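Long-range contact in insecticidal crystal protein Cry7Cal (Bacillus thuringiensis, PDB 5ZI1), which is an insecticidal delta-endotoxin active against locusts and, like other Cry toxins, probably binds receptors of the insect gut and forms pores in its membrane: residues L55-I67 against E137-N149. Sequence-based numbering, arbitrary orientation.
Sequences LWESFMNEVEALI and EGPLLTVYAQAAN
The methyl group of T142 sits over one face of the F59 ring. CG2 lies 3.6 Å from the ring centroid, 18° off the ring normal, a CH-pi contact. The first torsion of T142 turns OG1 away from the ring, 3.5 Å from V63 CG2. This hydroxyl is buried and has no polar partner in the model. The backbone O of L55 lies over the other face of the F59 ring. Q146 CG comes in obliquely, 3.7 Å from F59 CE2. W56 meets V143 with the rim of its six-membered ring: V143 O lies near the ring plane, 3.8 Å from W56 CZ3. V143 divides its two methyls, CG1 going to W56 and CG2 to M60 CG at 3.6 Å. M60 also runs alongside L140, its sulfur near L140 CD2.

Further along, V63 packs on the G138-P139 backbone, and I67 CD1 reaches P139 CD at 3.6 Å. With I67 CG1 between the backbone N and carbonyl carbon (chi1 69°) and the chain extended beyond, CD1 is carried to the G138-P139 peptide. P139 CB rests on CG of E64, whose OE1 accepts a hydrogen bond from I71 N.

No direct hydrogen bond joins the segments. One water bridges them: it donates to P139 O at 2.7 Å and weakly to F59 O, and weakly accepts from V143 N. A type I turn, G138 to L141, leads into the second helix.

The axes of segments 55-67 and 141-149 come within 8.6 Å, at 138° between their N-to-C directions, closer to antiparallel than parallel. The contact is buried in the helical N-terminal domain, the bundle linked to pore formation in this family. Helix 208-227 packs on T142 and I67, helix 13-26 on F59 and Q146, and helix 169-202 on L141 and A145.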
ATOM      1  N   LEU A  55      21.194   4.183   4.682  1.00 54.61           N
ATOM      2  CA  LEU A  55      19.745   4.137   4.483  1.00 50.29           C
ATOM      3  C   LEU A  55      19.001   4.278   5.803  1.00 49.40           C
ATOM      4  O   LEU A  55      17.972   4.962   5.873  1.00 49.55           O
ATOM      5  CB  LEU A  55      19.341   2.841   3.777  1.00 48.56           C
ATOM      6  CG  LEU A  55      17.912   2.832   3.220  1.00 47.87           C
ATOM      7  CD1 LEU A  55      17.771   3.873   2.119  1.00 51.68           C
ATOM      8  CD2 LEU A  55      17.520   1.464   2.691  1.00 45.09           C
ATOM      9  N   TRP A  56      19.509   3.659   6.869  1.00 48.71           N
ATOM     10  CA  TRP A  56      18.813   3.767   8.149  1.00 53.37           C
ATOM     11  C   TRP A  56      18.917   5.174   8.720  1.00 54.38           C
ATOM     12  O   TRP A  56      17.996   5.630   9.411  1.00 55.63           O
ATOM     13  CB  TRP A  56      19.358   2.752   9.145  1.00 45.32           C
ATOM     14  CG  TRP A  56      19.334   1.327   8.663  1.00 50.68           C
ATOM     15  CD1 TRP A  56      20.303   0.694   7.944  1.00 52.76           C
ATOM     16  CD2 TRP A  56      18.297   0.352   8.883  1.00 46.23           C
ATOM     17  NE1 TRP A  56      19.936  -0.606   7.691  1.00 46.44           N
ATOM     18  CE2 TRP A  56      18.712  -0.843   8.261  1.00 48.38           C
ATOM     19  CE3 TRP A  56      17.066   0.372   9.553  1.00 46.82           C
ATOM     20  CZ2 TRP A  56      17.945  -2.024   8.304  1.00 48.92           C
ATOM     21  CZ3 TRP A  56      16.295  -0.814   9.588  1.00 47.94           C
ATOM     22  CH2 TRP A  56      16.744  -1.985   8.969  1.00 42.37           C
ATOM     23  N   GLU A  57      20.018   5.877   8.450  1.00 55.17           N
ATOM     24  CA  GLU A  57      20.075   7.294   8.800  1.00 54.29           C
ATOM     25  C   GLU A  57      19.009   8.080   8.047  1.00 53.54           C
ATOM     26  O   GLU A  57      18.315   8.920   8.635  1.00 55.49           O
ATOM     27  CB  GLU A  57      21.461   7.865   8.505  1.00 58.70           C
ATOM     28  CG  GLU A  57      22.601   7.317   9.360  1.00 62.04           C
ATOM     29  CD  GLU A  57      23.980   7.694   8.795  1.00 73.22           C
ATOM     30  OE1 GLU A  57      24.045   8.226   7.658  1.00 70.80           O
ATOM     31  OE2 GLU A  57      24.998   7.462   9.485  1.00 77.89           O
ATOM     32  N   SER A  58      18.854   7.816   6.747  1.00 52.19           N
ATOM     33  CA  SER A  58      17.825   8.500   5.972  1.00 53.20           C
ATOM     34  C   SER A  58      16.428   8.187   6.492  1.00 55.23           C
ATOM     35  O   SER A  58      15.563   9.072   6.508  1.00 55.63           O
ATOM     36  CB  SER A  58      17.925   8.113   4.499  1.00 55.86           C
ATOM     37  OG  SER A  58      19.245   8.267   4.021  1.00 62.74           O
ATOM     38  N   PHE A  59      16.174   6.924   6.877  1.00 52.51           N
ATOM     39  CA  PHE A  59      14.906   6.577   7.513  1.00 46.05           C
ATOM     40  C   PHE A  59      14.625   7.504   8.684  1.00 49.53           C
ATOM     41  O   PHE A  59      13.544   8.091   8.787  1.00 54.09           O
ATOM     42  CB  PHE A  59      14.914   5.122   8.013  1.00 47.12           C
ATOM     43  CG  PHE A  59      14.741   4.083   6.947  1.00 44.24           C
ATOM     44  CD1 PHE A  59      14.179   4.390   5.709  1.00 48.84           C
ATOM     45  CD2 PHE A  59      15.140   2.783   7.188  1.00 46.59           C
ATOM     46  CE1 PHE A  59      14.020   3.407   4.737  1.00 44.64           C
ATOM     47  CE2 PHE A  59      14.993   1.796   6.224  1.00 49.90           C
ATOM     48  CZ  PHE A  59      14.430   2.109   4.993  1.00 46.84           C
ATOM     49  N   MET A  60      15.587   7.629   9.595  1.00 48.58           N
ATOM     50  CA  MET A  60      15.390   8.492  10.753  1.00 52.59           C
ATOM     51  C   MET A  60      15.240   9.958  10.348  1.00 51.20           C
ATOM     52  O   MET A  60      14.344  10.650  10.846  1.00 51.92           O
ATOM     53  CB  MET A  60      16.546   8.306  11.734  1.00 50.51           C
ATOM     54  CG  MET A  60      16.520   6.939  12.402  1.00 50.56           C
ATOM     55  SD  MET A  60      17.785   6.695  13.659  1.00 58.91           S
ATOM     56  CE  MET A  60      19.109   5.993  12.690  1.00 51.30           C
ATOM     57  N   ASN A  61      16.090  10.449   9.442  1.00 53.20           N
ATOM     58  CA  ASN A  61      16.045  11.871   9.070  1.00 53.95           C
ATOM     59  C   ASN A  61      14.722  12.234   8.413  1.00 50.55           C
ATOM     60  O   ASN A  61      14.082  13.216   8.795  1.00 53.55           O
ATOM     61  CB  ASN A  61      17.205  12.228   8.144  1.00 49.81           C
ATOM     62  CG  ASN A  61      18.540  12.263   8.870  1.00 58.85           C
ATOM     63  OD1 ASN A  61      18.609  12.575  10.068  1.00 60.66           O
ATOM     64  ND2 ASN A  61      19.610  11.929   8.152  1.00 55.70           N
ATOM     65  N   GLU A  62      14.279  11.434   7.446  1.00 53.28           N
ATOM     66  CA  GLU A  62      12.999  11.697   6.790  1.00 52.16           C
ATOM     67  C   GLU A  62      11.840  11.711   7.791  1.00 55.23           C
ATOM     68  O   GLU A  62      10.995  12.617   7.765  1.00 54.40           O
ATOM     69  CB  GLU A  62      12.753  10.657   5.697  1.00 51.99           C
ATOM     70  CG  GLU A  62      11.538  10.944   4.849  1.00 56.96           C
ATOM     71  CD  GLU A  62      11.657  12.274   4.129  1.00 69.39           C
ATOM     72  OE1 GLU A  62      12.781  12.593   3.668  1.00 67.55           O
ATOM     73  OE2 GLU A  62      10.636  12.997   4.036  1.00 71.21           O
ATOM     74  N   VAL A  63      11.779  10.722   8.692  1.00 48.25           N
ATOM     75  CA  VAL A  63      10.633  10.666   9.597  1.00 51.61           C
ATOM     76  C   VAL A  63      10.681  11.807  10.607  1.00 47.59           C
ATOM     77  O   VAL A  63       9.654  12.436  10.894  1.00 51.61           O
ATOM     78  CB  VAL A  63      10.522   9.296  10.297  1.00 53.05           C
ATOM     79  CG1 VAL A  63       9.268   9.269  11.148  1.00 42.60           C
ATOM     80  CG2 VAL A  63      10.466   8.186   9.276  1.00 50.97           C
ATOM     81  N   GLU A  64      11.854  12.096  11.169  1.00 51.40           N
ATOM     82  CA  GLU A  64      12.001  13.317  11.970  1.00 57.02           C
ATOM     83  C   GLU A  64      11.403  14.531  11.258  1.00 54.56           C
ATOM     84  O   GLU A  64      10.641  15.303  11.853  1.00 57.41           O
ATOM     85  CB  GLU A  64      13.475  13.579  12.287  1.00 56.03           C
ATOM     86  CG  GLU A  64      14.107  12.652  13.288  1.00 53.85           C
ATOM     87  CD  GLU A  64      15.614  12.742  13.244  1.00 59.05           C
ATOM     88  OE1 GLU A  64      16.258  12.450  14.268  1.00 60.60           O
ATOM     89  OE2 GLU A  64      16.162  13.126  12.184  1.00 61.47           O
ATOM     90  N   ALA A  65      11.732  14.710   9.974  1.00 49.94           N
ATOM     91  CA  ALA A  65      11.229  15.865   9.231  1.00 53.63           C
ATOM     92  C   ALA A  65       9.717  15.812   9.074  1.00 55.69           C
ATOM     93  O   ALA A  65       9.040  16.837   9.195  1.00 58.87           O
ATOM     94  CB  ALA A  65      11.894  15.950   7.851  1.00 45.42           C
ATOM     95  N   LEU A  66       9.175  14.625   8.792  1.00 55.18           N
ATOM     96  CA  LEU A  66       7.744  14.496   8.534  1.00 51.29           C
ATOM     97  C   LEU A  66       6.915  14.849   9.759  1.00 51.06           C
ATOM     98  O   LEU A  66       5.879  15.513   9.642  1.00 47.43           O
ATOM     99  CB  LEU A  66       7.421  13.072   8.092  1.00 53.76           C
ATOM    100  CG  LEU A  66       7.895  12.595   6.728  1.00 57.70           C
ATOM    101  CD1 LEU A  66       7.423  11.158   6.556  1.00 49.99           C
ATOM    102  CD2 LEU A  66       7.374  13.498   5.615  1.00 48.05           C
ATOM    103  N   ILE A  67       7.333  14.388  10.942  1.00 57.16           N
ATOM    104  CA  ILE A  67       6.545  14.575  12.160  1.00 55.70           C
ATOM    105  C   ILE A  67       7.126  15.637  13.073  1.00 57.99           C
ATOM    106  O   ILE A  67       6.627  15.814  14.191  1.00 64.70           O
ATOM    107  CB  ILE A  67       6.382  13.270  12.941  1.00 57.00           C
ATOM    108  CG1 ILE A  67       7.720  12.827  13.533  1.00 56.52           C
ATOM    109  CG2 ILE A  67       5.850  12.246  12.053  1.00 58.56           C
ATOM    110  CD1 ILE A  67       7.580  11.613  14.433  1.00 57.87           C
ATOM    111  N   GLU A 137       9.433   6.933  19.699  1.00 53.72           N
ATOM    112  CA  GLU A 137       8.839   5.859  18.911  1.00 52.44           C
ATOM    113  C   GLU A 137       8.379   6.356  17.549  1.00 48.29           C
ATOM    114  O   GLU A 137       8.490   5.637  16.549  1.00 49.03           O
ATOM    115  CB  GLU A 137       7.671   5.229  19.671  1.00 48.24           C
ATOM    116  CG  GLU A 137       8.033   4.728  21.047  1.00 54.09           C
ATOM    117  CD  GLU A 137       7.792   5.762  22.130  1.00 57.03           C
ATOM    118  OE1 GLU A 137       8.098   6.968  21.923  1.00 55.39           O
ATOM    119  OE2 GLU A 137       7.274   5.357  23.192  1.00 59.85           O
ATOM    120  N   GLY A 138       7.852   7.572  17.491  1.00 53.22           N
ATOM    121  CA  GLY A 138       7.478   8.201  16.242  1.00 52.18           C
ATOM    122  C   GLY A 138       8.615   8.310  15.239  1.00 51.53           C
ATOM    123  O   GLY A 138       8.601   7.662  14.188  1.00 49.97           O
ATOM    124  N   PRO A 139       9.622   9.140  15.522  1.00 59.07           N
ATOM    125  CA  PRO A 139      10.675   9.349  14.509  1.00 55.92           C
ATOM    126  C   PRO A 139      11.444   8.081  14.168  1.00 50.11           C
ATOM    127  O   PRO A 139      12.080   8.030  13.110  1.00 50.61           O
ATOM    128  CB  PRO A 139      11.574  10.418  15.149  1.00 52.92           C
ATOM    129  CG  PRO A 139      11.289  10.331  16.601  1.00 54.07           C
ATOM    130  CD  PRO A 139       9.841   9.974  16.716  1.00 53.60           C
ATOM    131  N   LEU A 140      11.382   7.057  15.012  1.00 48.99           N
ATOM    132  CA  LEU A 140      12.043   5.775  14.798  1.00 49.17           C
ATOM    133  C   LEU A 140      11.169   4.754  14.082  1.00 48.07           C
ATOM    134  O   LEU A 140      11.590   3.603  13.938  1.00 49.28           O
ATOM    135  CB  LEU A 140      12.469   5.159  16.140  1.00 52.73           C
ATOM    136  CG  LEU A 140      13.638   5.780  16.884  1.00 52.93           C
ATOM    137  CD1 LEU A 140      13.842   5.093  18.249  1.00 48.12           C
ATOM    138  CD2 LEU A 140      14.878   5.692  16.027  1.00 46.19           C
ATOM    139  N   LEU A 141       9.968   5.134  13.645  1.00 50.37           N
ATOM    140  CA  LEU A 141       8.988   4.134  13.228  1.00 46.25           C
ATOM    141  C   LEU A 141       9.467   3.321  12.026  1.00 48.96           C
ATOM    142  O   LEU A 141       9.332   2.090  12.017  1.00 45.26           O
ATOM    143  CB  LEU A 141       7.650   4.807  12.931  1.00 41.56           C
ATOM    144  CG  LEU A 141       6.505   3.845  12.625  1.00 47.21           C
ATOM    145  CD1 LEU A 141       6.396   2.742  13.725  1.00 48.49           C
ATOM    146  CD2 LEU A 141       5.212   4.634  12.502  1.00 42.81           C
ATOM    147  N   THR A 142      10.050   3.975  11.014  1.00 41.85           N
ATOM    148  CA  THR A 142      10.463   3.228   9.825  1.00 43.72           C
ATOM    149  C   THR A 142      11.605   2.273  10.147  1.00 41.98           C
ATOM    150  O   THR A 142      11.628   1.134   9.662  1.00 43.13           O
ATOM    151  CB  THR A 142      10.861   4.182   8.687  1.00 43.54           C
ATOM    152  OG1 THR A 142       9.712   4.892   8.233  1.00 45.25           O
ATOM    153  CG2 THR A 142      11.401   3.410   7.527  1.00 37.29           C
ATOM    154  N   VAL A 143      12.550   2.710  10.977  1.00 43.39           N
ATOM    155  CA  VAL A 143      13.578   1.790  11.464  1.00 48.11           C
ATOM    156  C   VAL A 143      12.932   0.584  12.130  1.00 44.70           C
ATOM    157  O   VAL A 143      13.334  -0.564  11.904  1.00 42.59           O
ATOM    158  CB  VAL A 143      14.541   2.514  12.427  1.00 47.53           C
ATOM    159  CG1 VAL A 143      15.522   1.525  13.063  1.00 44.32           C
ATOM    160  CG2 VAL A 143      15.294   3.633  11.687  1.00 45.34           C
ATOM    161  N   TYR A 144      11.914   0.826  12.954  1.00 48.44           N
ATOM    162  CA  TYR A 144      11.257  -0.263  13.667  1.00 47.19           C
ATOM    163  C   TYR A 144      10.580  -1.213  12.689  1.00 47.51           C
ATOM    164  O   TYR A 144      10.824  -2.427  12.711  1.00 52.29           O
ATOM    165  CB  TYR A 144      10.249   0.321  14.650  1.00 44.37           C
ATOM    166  CG  TYR A 144       9.508  -0.699  15.465  1.00 51.14           C
ATOM    167  CD1 TYR A 144       8.349  -1.283  14.989  1.00 48.94           C
ATOM    168  CD2 TYR A 144       9.950  -1.055  16.737  1.00 48.00           C
ATOM    169  CE1 TYR A 144       7.654  -2.216  15.736  1.00 46.19           C
ATOM    170  CE2 TYR A 144       9.265  -1.980  17.491  1.00 48.76           C
ATOM    171  CZ  TYR A 144       8.115  -2.556  16.986  1.00 51.39           C
ATOM    172  OH  TYR A 144       7.418  -3.468  17.738  1.00 47.20           O
ATOM    173  N   ALA A 145       9.750  -0.667  11.797  1.00 50.25           N
ATOM    174  CA  ALA A 145       9.053  -1.481  10.808  1.00 44.99           C
ATOM    175  C   ALA A 145      10.016  -2.338  10.001  1.00 42.62           C
ATOM    176  O   ALA A 145       9.799  -3.547   9.847  1.00 43.30           O
ATOM    177  CB  ALA A 145       8.227  -0.591   9.890  1.00 34.74           C
ATOM    178  N   GLN A 146      11.103  -1.742   9.504  1.00 41.64           N
ATOM    179  CA  GLN A 146      11.984  -2.487   8.606  1.00 44.81           C
ATOM    180  C   GLN A 146      12.752  -3.577   9.348  1.00 45.25           C
ATOM    181  O   GLN A 146      12.963  -4.673   8.809  1.00 48.20           O
ATOM    182  CB  GLN A 146      12.949  -1.534   7.895  1.00 43.81           C
ATOM    183  CG  GLN A 146      12.257  -0.535   7.009  1.00 39.19           C
ATOM    184  CD  GLN A 146      11.794  -1.120   5.678  1.00 45.97           C
ATOM    185  OE1 GLN A 146      12.305  -2.138   5.218  1.00 45.82           O
ATOM    186  NE2 GLN A 146      10.827  -0.456   5.045  1.00 45.14           N
ATOM    187  N   ALA A 147      13.197  -3.291  10.574  1.00 41.67           N
ATOM    188  CA  ALA A 147      13.865  -4.312  11.372  1.00 40.07           C
ATOM    189  C   ALA A 147      12.871  -5.367  11.825  1.00 42.52           C
ATOM    190  O   ALA A 147      13.170  -6.568  11.809  1.00 38.54           O
ATOM    191  CB  ALA A 147      14.550  -3.671  12.575  1.00 41.91           C
ATOM    192  N   ALA A 148      11.681  -4.929  12.235  1.00 42.47           N
ATOM    193  CA  ALA A 148      10.615  -5.866  12.542  1.00 40.76           C
ATOM    194  C   ALA A 148      10.432  -6.836  11.391  1.00 45.63           C
ATOM    195  O   ALA A 148      10.346  -8.060  11.582  1.00 47.72           O
ATOM    196  CB  ALA A 148       9.320  -5.099  12.817  1.00 41.32           C
ATOM    197  N   ASN A 149      10.406  -6.297  10.173  1.00 45.92           N
ATOM    198  CA  ASN A 149      10.213  -7.130   9.003  1.00 42.36           C
ATOM    199  C   ASN A 149      11.299  -8.189   8.890  1.00 44.04           C
ATOM    200  O   ASN A 149      11.015  -9.367   8.640  1.00 42.79           O
ATOM    201  CB  ASN A 149      10.183  -6.256   7.753  1.00 47.64           C
ATOM    202  CG  ASN A 149       9.945  -7.061   6.534  1.00 47.35           C
ATOM    203  OD1 ASN A 149       8.870  -7.649   6.367  1.00 44.39           O
ATOM    204  ND2 ASN A 149      10.955  -7.156   5.696  1.00 51.90           N
TER
HETATM  205  O   HOH W   1      12.315   6.032  11.267  1.00 46.36           O